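Local atomic coordinates of AxyAgu115A (Amphibacillus xylanus NBRC 15112, PDB entry 6NPS), a protein that probably acts as a family GH115 alpha-glucuronidase, a glycoside hydrolase that removes glucuronic acid side groups from arabinoglucuronoxylan. Residues L60-V70 / G108-D119. The protein carries 3 engineered substitutions. Sequence-based numbering, arbitrary orientation.
Sequences LSRHAVLYGTV and GVEKALVIAGSD
Arg62 and Glu110 lie side by side at a corner of the parallel pairing between strands 64-69 and 109-117, a worked example of one carbonyl gripping two successive amides. Arg62 O accepts two backbone bonds, from Glu110 N at 2.6 Å and from Lys111 N at 3.2 Å. Backbone bonds then zigzag onward as far as Val70 N and Gly117 O. Followed outward, Glu110 CB rests against Arg62 O, and CG comes 4.1 Å from Arg62 CB. Glu110 CD stays 4.0 Å from that same CB, and OE2 lies alongside the arginine stem, 3.2 Å from Arg62 CG. The arginine chain bends at chi2 (144°) and chi3 (-149°), and its guanidinium plane is turned 67° from the carboxylate. Arg62 NH1 and Glu110 OE2, 4.3 Å apart, are too distant for a salt bridge, though the opposite charges probably still attract. With an alanine here instead of Glu110, the arginine stem is likely to lose the carboxylate lying along it and the guanidinium its nearby negative charge. Next along, Lys111 CB sits over the His63 ring, a CH-pi contact 4.1 Å from its centroid, while His63 ND1 is bonded to Thr6 N. On the other face, Leu66 CD1 packs against Ala112 CB at 3.6 Å. Strand 64-69 lies between 109-117 and strand 20-23, the latter bonded through Val65 and Leu21, with 97-106 antiparallel beyond 109-117; helix 74-81 covers Leu66 and Val114, and helix 30-47 packs on Tyr67.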
ATOM      1  N   LEU A  60      -2.138   7.126  78.224  1.00 51.79           N
ATOM      2  CA  LEU A  60      -1.260   6.603  77.192  1.00 51.29           C
ATOM      3  C   LEU A  60      -0.849   5.174  77.537  1.00 50.09           C
ATOM      4  O   LEU A  60      -0.876   4.752  78.696  1.00 52.13           O
ATOM      5  CB  LEU A  60      -0.021   7.483  77.057  1.00 48.55           C
ATOM      6  CG  LEU A  60      -0.263   8.859  76.439  1.00 50.63           C
ATOM      7  CD1 LEU A  60       0.995   9.733  76.519  1.00 47.35           C
ATOM      8  CD2 LEU A  60      -0.652   8.600  74.976  1.00 47.68           C
ATOM      9  N   SER A  61      -0.449   4.447  76.510  1.00 48.18           N
ATOM     10  CA  SER A  61       0.071   3.107  76.708  1.00 56.46           C
ATOM     11  C   SER A  61       1.496   3.182  77.261  1.00 51.40           C
ATOM     12  O   SER A  61       2.188   4.196  77.126  1.00 52.75           O
ATOM     13  CB  SER A  61       0.013   2.351  75.374  1.00 58.04           C
ATOM     14  OG  SER A  61       1.044   1.389  75.247  1.00 66.42           O
ATOM     15  N   ARG A  62       1.939   2.100  77.902  1.00 50.87           N
ATOM     16  CA  ARG A  62       3.331   2.046  78.348  1.00 53.34           C
ATOM     17  C   ARG A  62       4.322   2.317  77.212  1.00 49.51           C
ATOM     18  O   ARG A  62       5.374   2.914  77.459  1.00 50.05           O
ATOM     19  CB  ARG A  62       3.619   0.698  79.005  1.00 64.45           C
ATOM     20  CG  ARG A  62       2.836   0.489  80.292  1.00 80.58           C
ATOM     21  CD  ARG A  62       2.410  -0.968  80.446  1.00 92.54           C
ATOM     22  NE  ARG A  62       1.146  -1.127  81.168  1.00100.99           N
ATOM     23  CZ  ARG A  62       1.027  -1.477  82.445  1.00106.84           C
ATOM     24  NH1 ARG A  62       2.104  -1.711  83.180  1.00107.59           N
ATOM     25  NH2 ARG A  62      -0.180  -1.598  82.985  1.00110.92           N
ATOM     26  N   HIS A  63       4.001   1.931  75.969  1.00 46.89           N
ATOM     27  CA  HIS A  63       4.764   2.316  74.776  1.00 44.91           C
ATOM     28  C   HIS A  63       3.862   3.184  73.909  1.00 49.09           C
ATOM     29  O   HIS A  63       2.778   2.742  73.498  1.00 46.91           O
ATOM     30  CB  HIS A  63       5.257   1.099  73.971  1.00 45.36           C
ATOM     31  CG  HIS A  63       6.204   0.211  74.724  1.00 51.29           C
ATOM     32  ND1 HIS A  63       7.012  -0.720  74.102  1.00 55.34           N
ATOM     33  CD2 HIS A  63       6.478   0.115  76.047  1.00 56.58           C
ATOM     34  CE1 HIS A  63       7.729  -1.361  75.012  1.00 55.69           C
ATOM     35  NE2 HIS A  63       7.423  -0.873  76.200  1.00 56.28           N
ATOM     36  N   ALA A  64       4.310   4.405  73.617  1.00 42.75           N
ATOM     37  CA  ALA A  64       3.439   5.412  73.035  1.00 41.81           C
ATOM     38  C   ALA A  64       4.141   6.075  71.859  1.00 44.51           C
ATOM     39  O   ALA A  64       5.368   6.056  71.754  1.00 43.12           O
ATOM     40  CB  ALA A  64       3.029   6.462  74.097  1.00 43.25           C
ATOM     41  N   VAL A  65       3.342   6.649  70.956  1.00 42.33           N
ATOM     42  CA  VAL A  65       3.834   7.386  69.798  1.00 37.88           C
ATOM     43  C   VAL A  65       3.549   8.857  70.089  1.00 43.19           C
ATOM     44  O   VAL A  65       2.398   9.226  70.345  1.00 40.90           O
ATOM     45  CB  VAL A  65       3.160   6.931  68.495  1.00 37.01           C
ATOM     46  CG1 VAL A  65       3.551   7.858  67.353  1.00 38.57           C
ATOM     47  CG2 VAL A  65       3.513   5.437  68.152  1.00 39.64           C
ATOM     48  N   LEU A  66       4.596   9.679  70.114  1.00 43.38           N
ATOM     49  CA  LEU A  66       4.493  11.099  70.467  1.00 46.46           C
ATOM     50  C   LEU A  66       4.983  11.900  69.270  1.00 48.53           C
ATOM     51  O   LEU A  66       6.168  11.839  68.925  1.00 50.67           O
ATOM     52  CB  LEU A  66       5.310  11.422  71.718  1.00 44.45           C
ATOM     53  CG  LEU A  66       5.062  10.576  72.975  1.00 45.65           C
ATOM     54  CD1 LEU A  66       6.009  10.949  74.119  1.00 45.20           C
ATOM     55  CD2 LEU A  66       3.631  10.713  73.433  1.00 48.20           C
ATOM     56  N   TYR A  67       4.073  12.627  68.616  1.00 44.62           N
ATOM     57  CA  TYR A  67       4.392  13.355  67.401  1.00 37.81           C
ATOM     58  C   TYR A  67       4.048  14.836  67.558  1.00 38.49           C
ATOM     59  O   TYR A  67       3.246  15.226  68.406  1.00 38.05           O
ATOM     60  CB  TYR A  67       3.650  12.770  66.204  1.00 39.32           C
ATOM     61  CG  TYR A  67       2.158  13.042  66.217  1.00 42.06           C
ATOM     62  CD1 TYR A  67       1.275  12.155  66.828  1.00 40.19           C
ATOM     63  CD2 TYR A  67       1.634  14.213  65.633  1.00 43.54           C
ATOM     64  CE1 TYR A  67      -0.079  12.408  66.863  1.00 43.18           C
ATOM     65  CE2 TYR A  67       0.275  14.479  65.665  1.00 43.33           C
ATOM     66  CZ  TYR A  67      -0.575  13.571  66.274  1.00 47.65           C
ATOM     67  OH  TYR A  67      -1.927  13.819  66.294  1.00 50.32           O
ATOM     68  N   GLY A  68       4.660  15.664  66.729  1.00 39.07           N
ATOM     69  CA  GLY A  68       4.422  17.089  66.831  1.00 41.92           C
ATOM     70  C   GLY A  68       5.293  17.853  65.867  1.00 41.99           C
ATOM     71  O   GLY A  68       6.224  17.306  65.259  1.00 42.21           O
ATOM     72  N   THR A  69       4.952  19.138  65.728  1.00 42.93           N
ATOM     73  CA  THR A  69       5.690  20.120  64.944  1.00 40.59           C
ATOM     74  C   THR A  69       6.364  21.075  65.910  1.00 40.45           C
ATOM     75  O   THR A  69       5.714  21.584  66.839  1.00 43.30           O
ATOM     76  CB  THR A  69       4.757  20.907  64.010  1.00 43.30           C
ATOM     77  OG1 THR A  69       3.979  20.000  63.221  1.00 41.37           O
ATOM     78  CG2 THR A  69       5.557  21.822  63.071  1.00 41.03           C
ATOM     79  N   VAL A  70       7.668  21.295  65.726  1.00 43.07           N
ATOM     80  CA  VAL A  70       8.377  22.215  66.613  1.00 42.99           C
ATOM     81  C   VAL A  70       7.650  23.557  66.631  1.00 48.45           C
ATOM     82  O   VAL A  70       7.147  24.020  65.600  1.00 47.46           O
ATOM     83  CB  VAL A  70       9.839  22.397  66.158  1.00 49.07           C
ATOM     84  CG1 VAL A  70      10.538  23.426  67.066  1.00 50.26           C
ATOM     85  CG2 VAL A  70      10.617  21.096  66.181  1.00 47.27           C
ATOM     86  N   GLY A 108       4.068   7.100  83.481  1.00 72.13           N
ATOM     87  CA  GLY A 108       3.220   6.085  82.889  1.00 71.75           C
ATOM     88  C   GLY A 108       3.692   5.533  81.554  1.00 65.49           C
ATOM     89  O   GLY A 108       3.279   4.426  81.185  1.00 64.82           O
ATOM     90  N   VAL A 109       4.537   6.266  80.822  1.00 62.33           N
ATOM     91  CA  VAL A 109       5.065   5.836  79.527  1.00 52.18           C
ATOM     92  C   VAL A 109       6.503   5.341  79.724  1.00 57.96           C
ATOM     93  O   VAL A 109       7.381   6.101  80.157  1.00 53.46           O
ATOM     94  CB  VAL A 109       4.991   6.976  78.498  1.00 50.28           C
ATOM     95  CG1 VAL A 109       5.431   6.516  77.117  1.00 48.86           C
ATOM     96  CG2 VAL A 109       3.584   7.487  78.399  1.00 50.17           C
ATOM     97  N   GLU A 110       6.752   4.057  79.409  1.00 55.62           N
ATOM     98  CA  GLU A 110       8.080   3.453  79.535  1.00 57.23           C
ATOM     99  C   GLU A 110       8.979   3.715  78.326  1.00 52.41           C
ATOM    100  O   GLU A 110      10.181   3.919  78.487  1.00 52.31           O
ATOM    101  CB  GLU A 110       7.941   1.944  79.759  1.00 68.49           C
ATOM    102  CG  GLU A 110       7.093   1.621  80.984  1.00 86.13           C
ATOM    103  CD  GLU A 110       6.877   0.130  81.206  1.00100.02           C
ATOM    104  OE1 GLU A 110       7.873  -0.625  81.207  1.00105.08           O
ATOM    105  OE2 GLU A 110       5.711  -0.284  81.398  1.00104.27           O
ATOM    106  N   LYS A 111       8.426   3.683  77.118  1.00 48.51           N
ATOM    107  CA  LYS A 111       9.153   3.935  75.884  1.00 48.48           C
ATOM    108  C   LYS A 111       8.228   4.702  74.973  1.00 48.04           C
ATOM    109  O   LYS A 111       7.013   4.495  74.997  1.00 50.05           O
ATOM    110  CB  LYS A 111       9.616   2.661  75.123  1.00 47.32           C
ATOM    111  CG  LYS A 111      10.478   1.688  75.899  1.00 57.63           C
ATOM    112  CD  LYS A 111      11.844   2.288  76.262  1.00 66.38           C
ATOM    113  CE  LYS A 111      12.749   2.506  75.048  1.00 66.54           C
ATOM    114  NZ  LYS A 111      14.184   2.622  75.484  1.00 68.53           N
ATOM    115  N   ALA A 112       8.803   5.586  74.170  1.00 46.93           N
ATOM    116  CA  ALA A 112       8.019   6.294  73.181  1.00 47.53           C
ATOM    117  C   ALA A 112       8.835   6.443  71.909  1.00 47.61           C
ATOM    118  O   ALA A 112      10.065   6.602  71.935  1.00 46.96           O
ATOM    119  CB  ALA A 112       7.571   7.683  73.678  1.00 46.75           C
ATOM    120  N   LEU A 113       8.129   6.404  70.797  1.00 41.93           N
ATOM    121  CA  LEU A 113       8.679   6.841  69.533  1.00 40.68           C
ATOM    122  C   LEU A 113       8.333   8.322  69.378  1.00 45.10           C
ATOM    123  O   LEU A 113       7.149   8.685  69.374  1.00 44.51           O
ATOM    124  CB  LEU A 113       8.101   5.993  68.406  1.00 36.34           C
ATOM    125  CG  LEU A 113       8.375   6.474  66.984  1.00 40.69           C
ATOM    126  CD1 LEU A 113       9.880   6.587  66.782  1.00 42.20           C
ATOM    127  CD2 LEU A 113       7.755   5.501  65.979  1.00 42.83           C
ATOM    128  N   VAL A 114       9.341   9.187  69.275  1.00 44.32           N
ATOM    129  CA  VAL A 114       9.089  10.620  69.107  1.00 42.52           C
ATOM    130  C   VAL A 114       9.236  10.973  67.631  1.00 42.89           C
ATOM    131  O   VAL A 114      10.220  10.590  66.982  1.00 43.92           O
ATOM    132  CB  VAL A 114      10.024  11.472  69.984  1.00 42.27           C
ATOM    133  CG1 VAL A 114       9.777  12.957  69.727  1.00 41.64           C
ATOM    134  CG2 VAL A 114       9.764  11.165  71.448  1.00 45.92           C
ATOM    135  N   ILE A 115       8.241  11.665  67.083  1.00 41.41           N
ATOM    136  CA  ILE A 115       8.257  12.086  65.681  1.00 35.55           C
ATOM    137  C   ILE A 115       8.084  13.604  65.700  1.00 38.82           C
ATOM    138  O   ILE A 115       6.986  14.103  65.953  1.00 41.11           O
ATOM    139  CB  ILE A 115       7.178  11.384  64.855  1.00 36.33           C
ATOM    140  CG1 ILE A 115       7.278   9.869  65.065  1.00 35.66           C
ATOM    141  CG2 ILE A 115       7.266  11.783  63.344  1.00 35.47           C
ATOM    142  CD1 ILE A 115       6.346   9.031  64.190  1.00 35.14           C
ATOM    143  N   ALA A 116       9.181  14.337  65.507  1.00 35.44           N
ATOM    144  CA  ALA A 116       9.193  15.799  65.569  1.00 38.80           C
ATOM    145  C   ALA A 116       9.504  16.375  64.183  1.00 40.98           C
ATOM    146  O   ALA A 116      10.607  16.182  63.668  1.00 42.38           O
ATOM    147  CB  ALA A 116      10.216  16.284  66.595  1.00 38.15           C
ATOM    148  N   GLY A 117       8.559  17.122  63.608  1.00 38.34           N
ATOM    149  CA  GLY A 117       8.798  17.831  62.362  1.00 35.54           C
ATOM    150  C   GLY A 117       9.321  19.250  62.551  1.00 40.54           C
ATOM    151  O   GLY A 117       8.944  19.958  63.491  1.00 40.46           O
ATOM    152  N   SER A 118      10.181  19.676  61.626  1.00 38.86           N
ATOM    153  CA  SER A 118      10.666  21.056  61.671  1.00 37.72           C
ATOM    154  C   SER A 118       9.574  22.044  61.304  1.00 42.58           C
ATOM    155  O   SER A 118       9.659  23.223  61.670  1.00 46.44           O
ATOM    156  CB  SER A 118      11.837  21.246  60.713  1.00 38.57           C
ATOM    157  OG  SER A 118      11.381  21.081  59.357  1.00 39.55           O
ATOM    158  N   ASP A 119       8.565  21.580  60.594  1.00 39.04           N
ATOM    159  CA  ASP A 119       7.462  22.397  60.088  1.00 42.47           C
ATOM    160  C   ASP A 119       6.342  21.404  59.778  1.00 36.78           C
ATOM    161  O   ASP A 119       6.494  20.201  60.004  1.00 36.20           O
ATOM    162  CB  ASP A 119       7.905  23.234  58.869  1.00 39.27           C
ATOM    163  CG  ASP A 119       8.575  22.357  57.733  1.00 51.55           C
ATOM    164  OD1 ASP A 119       8.254  21.153  57.607  1.00 53.08           O
ATOM    165  OD2 ASP A 119       9.424  22.872  56.953  1.00 54.43           O
TER